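Kirola (Actinidia deliciosa, PDB 4IGV) is a kiwifruit allergen of the ripening-related protein family, whose Bet v 1-like fold suggests binding of a small hydrophobic ligand, though its function is uncertain. Local coordinates at residues L45-F58 / K67-E79. Residues are numbered along the deposited sequence; the frame is centred on the assembly and turned at random.
Sequences LEGNWGTVGSVIFF and KTAKDIVEAIDEE
Leu45 reaches across to Lys70, its CD1 meeting the aliphatic CD at 3.9 Å with the two side chains at about a right angle. The loop that follows illustrates why tight turns use glycine: two successive type II turns, Asn48 to Thr51 and Thr51 to Ser54, fold it along Val73 to Ile76, and their third residues, Gly50 and Gly53, have positive phi, where a beta-carbon would crowd the preceding carbonyl O. The Val52 and Ile76 side chains lie alongside each other, head to tail, with Val52 CG2 3.8 Å from Ile76 CG1. Gly53 N donates to Val73 O (2.7 Å), and Val73 N returns a bond to Ser54 O. The hydroxyl of Ser54, set between its backbone N and carbonyl carbon (chi1 54°), bonds back to Thr51 O while Val73 CG2 presses on OG at 3.3 Å. From Val55, which faces Leu45 and Glu46 across a classic beta bulge, the chain pairs antiparallel with Ile72 to Ala69. Val55 CG1 rests on Lys70 CG, Ile56 and Asp71 form a hydrogen-bonded pair, and the Phe57 ring brings CZ to 3.6 Å from Thr68 CB. On the other sheet face, Phe58 CE2 approaches Asp71 OD2 (3.5 Å), ring and carboxylate planes 52° apart, while Ile56 CG2 sits over one ring face, toward its rim. The hairpin of strands 55-62 and 65-77 lies between strands 39-46 and 82-88; Leu28 touches Ile56 and Phe58, and Tyr21 and Arg25 of helix 17-25 pack on Ile76.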
ATOM      1  N   LEU A  45     -14.373  -5.785  -3.293  1.00 13.35           N
ATOM      2  CA  LEU A  45     -15.522  -6.350  -2.638  1.00 14.17           C
ATOM      3  C   LEU A  45     -16.731  -5.450  -2.664  1.00 14.16           C
ATOM      4  O   LEU A  45     -17.827  -5.953  -2.764  1.00 15.03           O
ATOM      5  CB  LEU A  45     -15.164  -6.656  -1.194  1.00 13.51           C
ATOM      6  CG  LEU A  45     -14.095  -7.685  -0.938  1.00 14.98           C
ATOM      7  CD1 LEU A  45     -13.995  -7.953   0.581  1.00 17.63           C
ATOM      8  CD2 LEU A  45     -14.326  -8.973  -1.672  1.00 15.75           C
ATOM      9  N   GLU A  46     -16.560  -4.128  -2.551  1.00 14.85           N
ATOM     10  CA  GLU A  46     -17.652  -3.167  -2.580  1.00 16.00           C
ATOM     11  C   GLU A  46     -17.190  -1.872  -3.193  1.00 15.69           C
ATOM     12  O   GLU A  46     -16.007  -1.501  -3.072  1.00 15.80           O
ATOM     13  CB  GLU A  46     -18.194  -2.904  -1.185  1.00 17.72           C
ATOM     14  CG  GLU A  46     -18.660  -4.073  -0.458  1.00 19.39           C
ATOM     15  CD  GLU A  46     -19.819  -4.823  -1.184  1.00 23.43           C
ATOM     16  OE1 GLU A  46     -20.553  -4.381  -2.158  1.00 22.38           O
ATOM     17  OE2 GLU A  46     -19.965  -6.033  -0.821  1.00 30.60           O
ATOM     18  N   GLY A  47     -18.120  -1.183  -3.844  1.00 16.85           N
ATOM     19  CA  GLY A  47     -17.792   0.114  -4.425  1.00 17.43           C
ATOM     20  C   GLY A  47     -17.237  -0.042  -5.821  1.00 18.51           C
ATOM     21  O   GLY A  47     -17.477  -1.024  -6.512  1.00 20.46           O
ATOM     22  N   ASN A  48     -16.425   0.915  -6.207  1.00 20.20           N
ATOM     23  CA  ASN A  48     -15.783   0.936  -7.505  1.00 21.21           C
ATOM     24  C   ASN A  48     -14.333   1.234  -7.307  1.00 18.27           C
ATOM     25  O   ASN A  48     -13.987   2.008  -6.404  1.00 18.33           O
ATOM     26  CB  ASN A  48     -16.375   2.082  -8.341  1.00 24.14           C
ATOM     27  CG  ASN A  48     -17.827   1.819  -8.781  1.00 29.31           C
ATOM     28  OD1 ASN A  48     -18.116   0.692  -9.237  1.00 37.56           O
ATOM     29  ND2 ASN A  48     -18.731   2.816  -8.658  1.00 35.05           N
ATOM     30  N   TRP A  49     -13.497   0.691  -8.165  1.00 17.62           N
ATOM     31  CA  TRP A  49     -12.081   0.936  -8.111  1.00 16.40           C
ATOM     32  C   TRP A  49     -11.883   2.469  -8.152  1.00 16.68           C
ATOM     33  O   TRP A  49     -12.476   3.173  -8.978  1.00 20.24           O
ATOM     34  CB  TRP A  49     -11.342   0.317  -9.276  1.00 16.33           C
ATOM     35  CG  TRP A  49     -11.452  -1.182  -9.460  1.00 14.56           C
ATOM     36  CD1 TRP A  49     -12.182  -1.805 -10.387  1.00 17.59           C
ATOM     37  CD2 TRP A  49     -10.780  -2.204  -8.710  1.00 15.27           C
ATOM     38  NE1 TRP A  49     -12.023  -3.159 -10.281  1.00 16.89           N
ATOM     39  CE2 TRP A  49     -11.152  -3.429  -9.277  1.00 14.42           C
ATOM     40  CE3 TRP A  49      -9.879  -2.200  -7.644  1.00 16.31           C
ATOM     41  CZ2 TRP A  49     -10.683  -4.636  -8.803  1.00 14.64           C
ATOM     42  CZ3 TRP A  49      -9.403  -3.454  -7.183  1.00 15.42           C
ATOM     43  CH2 TRP A  49      -9.808  -4.598  -7.768  1.00 15.07           C
ATOM     44  N   GLY A  50     -11.023   2.944  -7.318  1.00 15.20           N
ATOM     45  CA  GLY A  50     -10.614   4.349  -7.368  1.00 15.19           C
ATOM     46  C   GLY A  50     -11.534   5.346  -6.686  1.00 14.16           C
ATOM     47  O   GLY A  50     -11.364   6.548  -6.856  1.00 15.06           O
ATOM     48  N   THR A  51     -12.491   4.856  -5.878  1.00 14.88           N
ATOM     49  CA  THR A  51     -13.432   5.730  -5.156  1.00 14.80           C
ATOM     50  C   THR A  51     -13.281   5.585  -3.645  1.00 14.53           C
ATOM     51  O   THR A  51     -12.997   4.498  -3.130  1.00 16.10           O
ATOM     52  CB  THR A  51     -14.838   5.431  -5.529  1.00 16.45           C
ATOM     53  OG1 THR A  51     -15.225   4.158  -5.080  1.00 20.16           O
ATOM     54  CG2 THR A  51     -15.042   5.620  -7.046  1.00 19.89           C
ATOM     55  N   VAL A  52     -13.435   6.654  -2.894  1.00 15.12           N
ATOM     56  CA  VAL A  52     -13.468   6.630  -1.455  1.00 15.20           C
ATOM     57  C   VAL A  52     -14.596   5.737  -0.995  1.00 16.62           C
ATOM     58  O   VAL A  52     -15.743   5.754  -1.545  1.00 18.06           O
ATOM     59  CB  VAL A  52     -13.594   8.031  -0.890  1.00 15.93           C
ATOM     60  CG1 VAL A  52     -13.920   7.981   0.620  1.00 17.72           C
ATOM     61  CG2 VAL A  52     -12.321   8.866  -1.177  1.00 17.88           C
ATOM     62  N   GLY A  53     -14.312   4.899  -0.025  1.00 14.57           N
ATOM     63  CA  GLY A  53     -15.220   3.931   0.484  1.00 15.07           C
ATOM     64  C   GLY A  53     -15.229   2.598  -0.146  1.00 15.46           C
ATOM     65  O   GLY A  53     -15.894   1.661   0.351  1.00 17.96           O
ATOM     66  N   SER A  54     -14.469   2.416  -1.215  1.00 14.78           N
ATOM     67  CA  SER A  54     -14.344   1.115  -1.823  1.00 15.62           C
ATOM     68  C   SER A  54     -13.656   0.167  -0.843  1.00 14.76           C
ATOM     69  O   SER A  54     -12.810   0.585   0.019  1.00 14.93           O
ATOM     70  CB  SER A  54     -13.600   1.159  -3.159  1.00 15.69           C
ATOM     71  OG  SER A  54     -12.318   1.776  -3.098  1.00 16.11           O
ATOM     72  N   VAL A  55     -13.989  -1.110  -0.935  1.00 13.83           N
ATOM     73  CA  VAL A  55     -13.490  -2.111  -0.017  1.00 14.04           C
ATOM     74  C   VAL A  55     -12.763  -3.168  -0.828  1.00 14.11           C
ATOM     75  O   VAL A  55     -13.333  -3.696  -1.793  1.00 15.19           O
ATOM     76  CB  VAL A  55     -14.650  -2.750   0.786  1.00 14.06           C
ATOM     77  CG1 VAL A  55     -14.143  -3.887   1.732  1.00 17.00           C
ATOM     78  CG2 VAL A  55     -15.481  -1.696   1.551  1.00 15.88           C
ATOM     79  N   ILE A  56     -11.532  -3.450  -0.446  1.00 13.68           N
ATOM     80  CA  ILE A  56     -10.628  -4.258  -1.230  1.00 14.12           C
ATOM     81  C   ILE A  56     -10.037  -5.358  -0.341  1.00 15.12           C
ATOM     82  O   ILE A  56      -9.585  -5.118   0.801  1.00 15.59           O
ATOM     83  CB  ILE A  56      -9.521  -3.426  -1.894  1.00 15.03           C
ATOM     84  CG1 ILE A  56     -10.117  -2.341  -2.758  1.00 18.34           C
ATOM     85  CG2 ILE A  56      -8.586  -4.334  -2.724  1.00 17.44           C
ATOM     86  CD1 ILE A  56      -9.049  -1.375  -3.300  1.00 27.64           C
ATOM     87  N   PHE A  57      -9.998  -6.577  -0.891  1.00 14.80           N
ATOM     88  CA  PHE A  57      -9.394  -7.730  -0.195  1.00 14.95           C
ATOM     89  C   PHE A  57      -8.037  -8.045  -0.840  1.00 14.47           C
ATOM     90  O   PHE A  57      -7.947  -8.103  -2.046  1.00 15.47           O
ATOM     91  CB  PHE A  57     -10.331  -8.928  -0.314  1.00 16.75           C
ATOM     92  CG  PHE A  57      -9.848 -10.182   0.388  1.00 19.61           C
ATOM     93  CD1 PHE A  57      -9.949 -10.287   1.778  1.00 21.76           C
ATOM     94  CD2 PHE A  57      -9.378 -11.245  -0.336  1.00 22.66           C
ATOM     95  CE1 PHE A  57      -9.543 -11.448   2.409  1.00 23.08           C
ATOM     96  CE2 PHE A  57      -8.978 -12.420   0.318  1.00 23.96           C
ATOM     97  CZ  PHE A  57      -9.096 -12.482   1.703  1.00 23.38           C
ATOM     98  N   PHE A  58      -7.005  -8.257   0.002  1.00 14.46           N
ATOM     99  CA  PHE A  58      -5.670  -8.565  -0.462  1.00 14.22           C
ATOM    100  C   PHE A  58      -5.255  -9.931   0.009  1.00 15.22           C
ATOM    101  O   PHE A  58      -5.437 -10.289   1.186  1.00 16.37           O
ATOM    102  CB  PHE A  58      -4.677  -7.551   0.077  1.00 15.17           C
ATOM    103  CG  PHE A  58      -4.884  -6.152  -0.411  1.00 15.10           C
ATOM    104  CD1 PHE A  58      -4.326  -5.704  -1.551  1.00 18.23           C
ATOM    105  CD2 PHE A  58      -5.692  -5.262   0.295  1.00 18.94           C
ATOM    106  CE1 PHE A  58      -4.507  -4.404  -2.009  1.00 19.12           C
ATOM    107  CE2 PHE A  58      -5.866  -3.988  -0.159  1.00 21.66           C
ATOM    108  CZ  PHE A  58      -5.278  -3.558  -1.289  1.00 22.18           C
ATOM    109  N   LYS A  67      -0.871 -14.263   3.916  1.00 19.62           N
ATOM    110  CA  LYS A  67      -1.675 -13.408   4.765  1.00 19.58           C
ATOM    111  C   LYS A  67      -2.816 -12.808   3.977  1.00 17.94           C
ATOM    112  O   LYS A  67      -2.810 -12.822   2.752  1.00 18.25           O
ATOM    113  CB  LYS A  67      -0.828 -12.316   5.365  1.00 19.98           C
ATOM    114  CG  LYS A  67       0.212 -12.890   6.383  1.00 24.59           C
ATOM    115  CD  LYS A  67       0.959 -11.826   7.086  1.00 29.37           C
ATOM    116  CE  LYS A  67       2.141 -12.412   7.818  1.00 32.10           C
ATOM    117  NZ  LYS A  67       1.902 -12.576   9.250  1.00 38.36           N
ATOM    118  N   THR A  68      -3.805 -12.276   4.684  1.00 18.27           N
ATOM    119  CA  THR A  68      -4.881 -11.549   4.026  1.00 17.55           C
ATOM    120  C   THR A  68      -5.166 -10.241   4.762  1.00 16.90           C
ATOM    121  O   THR A  68      -4.846 -10.108   5.944  1.00 17.78           O
ATOM    122  CB  THR A  68      -6.210 -12.345   3.896  1.00 18.55           C
ATOM    123  OG1 THR A  68      -6.800 -12.580   5.195  1.00 23.49           O
ATOM    124  CG2 THR A  68      -5.997 -13.653   3.181  1.00 20.31           C
ATOM    125  N   ALA A  69      -5.775  -9.303   4.066  1.00 16.93           N
ATOM    126  CA  ALA A  69      -6.226  -8.037   4.664  1.00 17.22           C
ATOM    127  C   ALA A  69      -7.444  -7.582   3.901  1.00 16.31           C
ATOM    128  O   ALA A  69      -7.540  -7.759   2.678  1.00 17.63           O
ATOM    129  CB  ALA A  69      -5.175  -6.994   4.564  1.00 16.94           C
ATOM    130  N   LYS A  70      -8.377  -6.978   4.606  1.00 15.08           N
ATOM    131  CA  LYS A  70      -9.468  -6.273   3.972  1.00 14.33           C
ATOM    132  C   LYS A  70      -9.310  -4.820   4.356  1.00 13.98           C
ATOM    133  O   LYS A  70      -9.196  -4.464   5.541  1.00 15.73           O
ATOM    134  CB  LYS A  70     -10.825  -6.791   4.472  1.00 17.14           C
ATOM    135  CG  LYS A  70     -11.978  -6.213   3.793  1.00 18.46           C
ATOM    136  CD  LYS A  70     -13.319  -6.799   4.248  1.00 23.13           C
ATOM    137  CE  LYS A  70     -13.630  -6.462   5.641  1.00 31.70           C
ATOM    138  NZ  LYS A  70     -15.040  -6.905   5.932  1.00 34.50           N
ATOM    139  N   ASP A  71      -9.323  -3.958   3.349  1.00 13.82           N
ATOM    140  CA  ASP A  71      -9.094  -2.528   3.526  1.00 15.04           C
ATOM    141  C   ASP A  71     -10.232  -1.710   2.972  1.00 15.47           C
ATOM    142  O   ASP A  71     -10.902  -2.153   2.015  1.00 15.49           O
ATOM    143  CB  ASP A  71      -7.874  -2.018   2.756  1.00 14.32           C
ATOM    144  CG  ASP A  71      -6.559  -2.577   3.196  1.00 18.70           C
ATOM    145  OD1 ASP A  71      -6.488  -3.536   3.982  1.00 18.31           O
ATOM    146  OD2 ASP A  71      -5.526  -2.041   2.671  1.00 19.60           O
ATOM    147  N   ILE A  72     -10.456  -0.532   3.570  0.50 13.50           N
ATOM    148  CA  ILE A  72     -11.312   0.503   3.003  0.50 13.25           C
ATOM    149  C   ILE A  72     -10.440   1.631   2.479  0.50 12.15           C
ATOM    150  O   ILE A  72      -9.419   1.974   3.064  0.50 12.32           O
ATOM    151  CB  ILE A  72     -12.413   1.032   4.012  0.50 15.38           C
ATOM    152  CG1 ILE A  72     -13.321   2.086   3.367  0.50 15.63           C
ATOM    153  CG2 ILE A  72     -11.808   1.579   5.291  0.50 14.82           C
ATOM    154  CD1 ILE A  72     -14.648   2.298   4.128  0.50 19.84           C
ATOM    155  N   VAL A  73     -10.831   2.198   1.345  1.00 13.32           N
ATOM    156  CA  VAL A  73     -10.167   3.409   0.853  1.00 12.91           C
ATOM    157  C   VAL A  73     -10.800   4.564   1.623  1.00 13.25           C
ATOM    158  O   VAL A  73     -11.967   4.927   1.398  1.00 15.54           O
ATOM    159  CB  VAL A  73     -10.325   3.581  -0.618  1.00 13.36           C
ATOM    160  CG1 VAL A  73      -9.706   4.953  -1.032  1.00 15.13           C
ATOM    161  CG2 VAL A  73      -9.615   2.448  -1.391  1.00 16.02           C
ATOM    162  N   GLU A  74     -10.085   5.113   2.591  1.00 12.66           N
ATOM    163  CA  GLU A  74     -10.590   6.142   3.497  1.00 15.16           C
ATOM    164  C   GLU A  74     -10.513   7.520   2.869  1.00 12.57           C
ATOM    165  O   GLU A  74     -11.260   8.396   3.301  1.00 13.73           O
ATOM    166  CB  GLU A  74      -9.736   6.083   4.787  1.00 19.31           C
ATOM    167  CG  GLU A  74      -9.615   7.164   5.746  1.00 27.03           C
ATOM    168  CD  GLU A  74      -8.884   6.641   7.022  1.00 29.88           C
ATOM    169  OE1 GLU A  74      -9.279   5.585   7.565  1.00 35.45           O
ATOM    170  OE2 GLU A  74      -8.035   7.356   7.517  1.00 30.23           O
ATOM    171  N   ALA A  75      -9.549   7.763   2.003  1.00 12.32           N
ATOM    172  CA  ALA A  75      -9.315   9.085   1.441  1.00 11.36           C
ATOM    173  C   ALA A  75      -8.624   9.005   0.127  1.00 11.43           C
ATOM    174  O   ALA A  75      -7.798   8.112  -0.100  1.00 11.29           O
ATOM    175  CB  ALA A  75      -8.476   9.929   2.442  1.00 12.39           C
ATOM    176  N   ILE A  76      -8.927   9.967  -0.710  1.00 11.21           N
ATOM    177  CA  ILE A  76      -8.271  10.203  -1.991  1.00 11.28           C
ATOM    178  C   ILE A  76      -8.037  11.669  -2.167  1.00 11.63           C
ATOM    179  O   ILE A  76      -8.965  12.446  -1.884  1.00 12.43           O
ATOM    180  CB  ILE A  76      -9.085   9.682  -3.172  1.00 12.47           C
ATOM    181  CG1 ILE A  76      -9.133   8.174  -3.113  1.00 13.53           C
ATOM    182  CG2 ILE A  76      -8.551  10.183  -4.545  1.00 16.49           C
ATOM    183  CD1 ILE A  76      -9.936   7.516  -4.190  1.00 16.86           C
ATOM    184  N   ASP A  77      -6.838  12.077  -2.552  1.00 11.92           N
ATOM    185  CA  ASP A  77      -6.565  13.450  -2.950  1.00 13.04           C
ATOM    186  C   ASP A  77      -5.965  13.410  -4.331  1.00 12.72           C
ATOM    187  O   ASP A  77      -4.832  12.961  -4.513  1.00 12.91           O
ATOM    188  CB  ASP A  77      -5.674  14.137  -1.941  1.00 12.65           C
ATOM    189  CG  ASP A  77      -5.473  15.586  -2.274  1.00 15.72           C
ATOM    190  OD1 ASP A  77      -5.474  15.979  -3.449  1.00 16.35           O
ATOM    191  OD2 ASP A  77      -5.308  16.388  -1.321  1.00 19.28           O
ATOM    192  N   GLU A  78      -6.746  13.756  -5.345  1.00 13.50           N
ATOM    193  CA  GLU A  78      -6.288  13.614  -6.732  1.00 14.43           C
ATOM    194  C   GLU A  78      -5.253  14.651  -7.047  1.00 16.20           C
ATOM    195  O   GLU A  78      -4.409  14.413  -7.931  1.00 18.21           O
ATOM    196  CB  GLU A  78      -7.458  13.641  -7.736  1.00 16.51           C
ATOM    197  CG  GLU A  78      -8.260  14.865  -7.767  1.00 19.09           C
ATOM    198  CD  GLU A  78      -7.739  16.121  -8.504  1.00 24.02           C
ATOM    199  OE1 GLU A  78      -6.733  16.054  -9.291  1.00 27.29           O
ATOM    200  OE2 GLU A  78      -8.403  17.219  -8.289  1.00 30.17           O
ATOM    201  N   GLU A  79      -5.229  15.769  -6.332  1.00 16.11           N
ATOM    202  CA  GLU A  79      -4.256  16.827  -6.636  1.00 18.53           C
ATOM    203  C   GLU A  79      -2.867  16.475  -6.174  1.00 17.87           C
ATOM    204  O   GLU A  79      -1.877  16.759  -6.880  1.00 21.00           O
ATOM    205  CB  GLU A  79      -4.719  18.171  -6.062  1.00 20.75           C
ATOM    206  CG  GLU A  79      -3.788  19.288  -6.278  1.00 28.04           C
ATOM    207  CD  GLU A  79      -3.732  19.693  -7.721  1.00 36.15           C
ATOM    208  OE1 GLU A  79      -4.834  19.883  -8.337  1.00 42.35           O
ATOM    209  OE2 GLU A  79      -2.596  19.860  -8.210  1.00 43.52           O
TER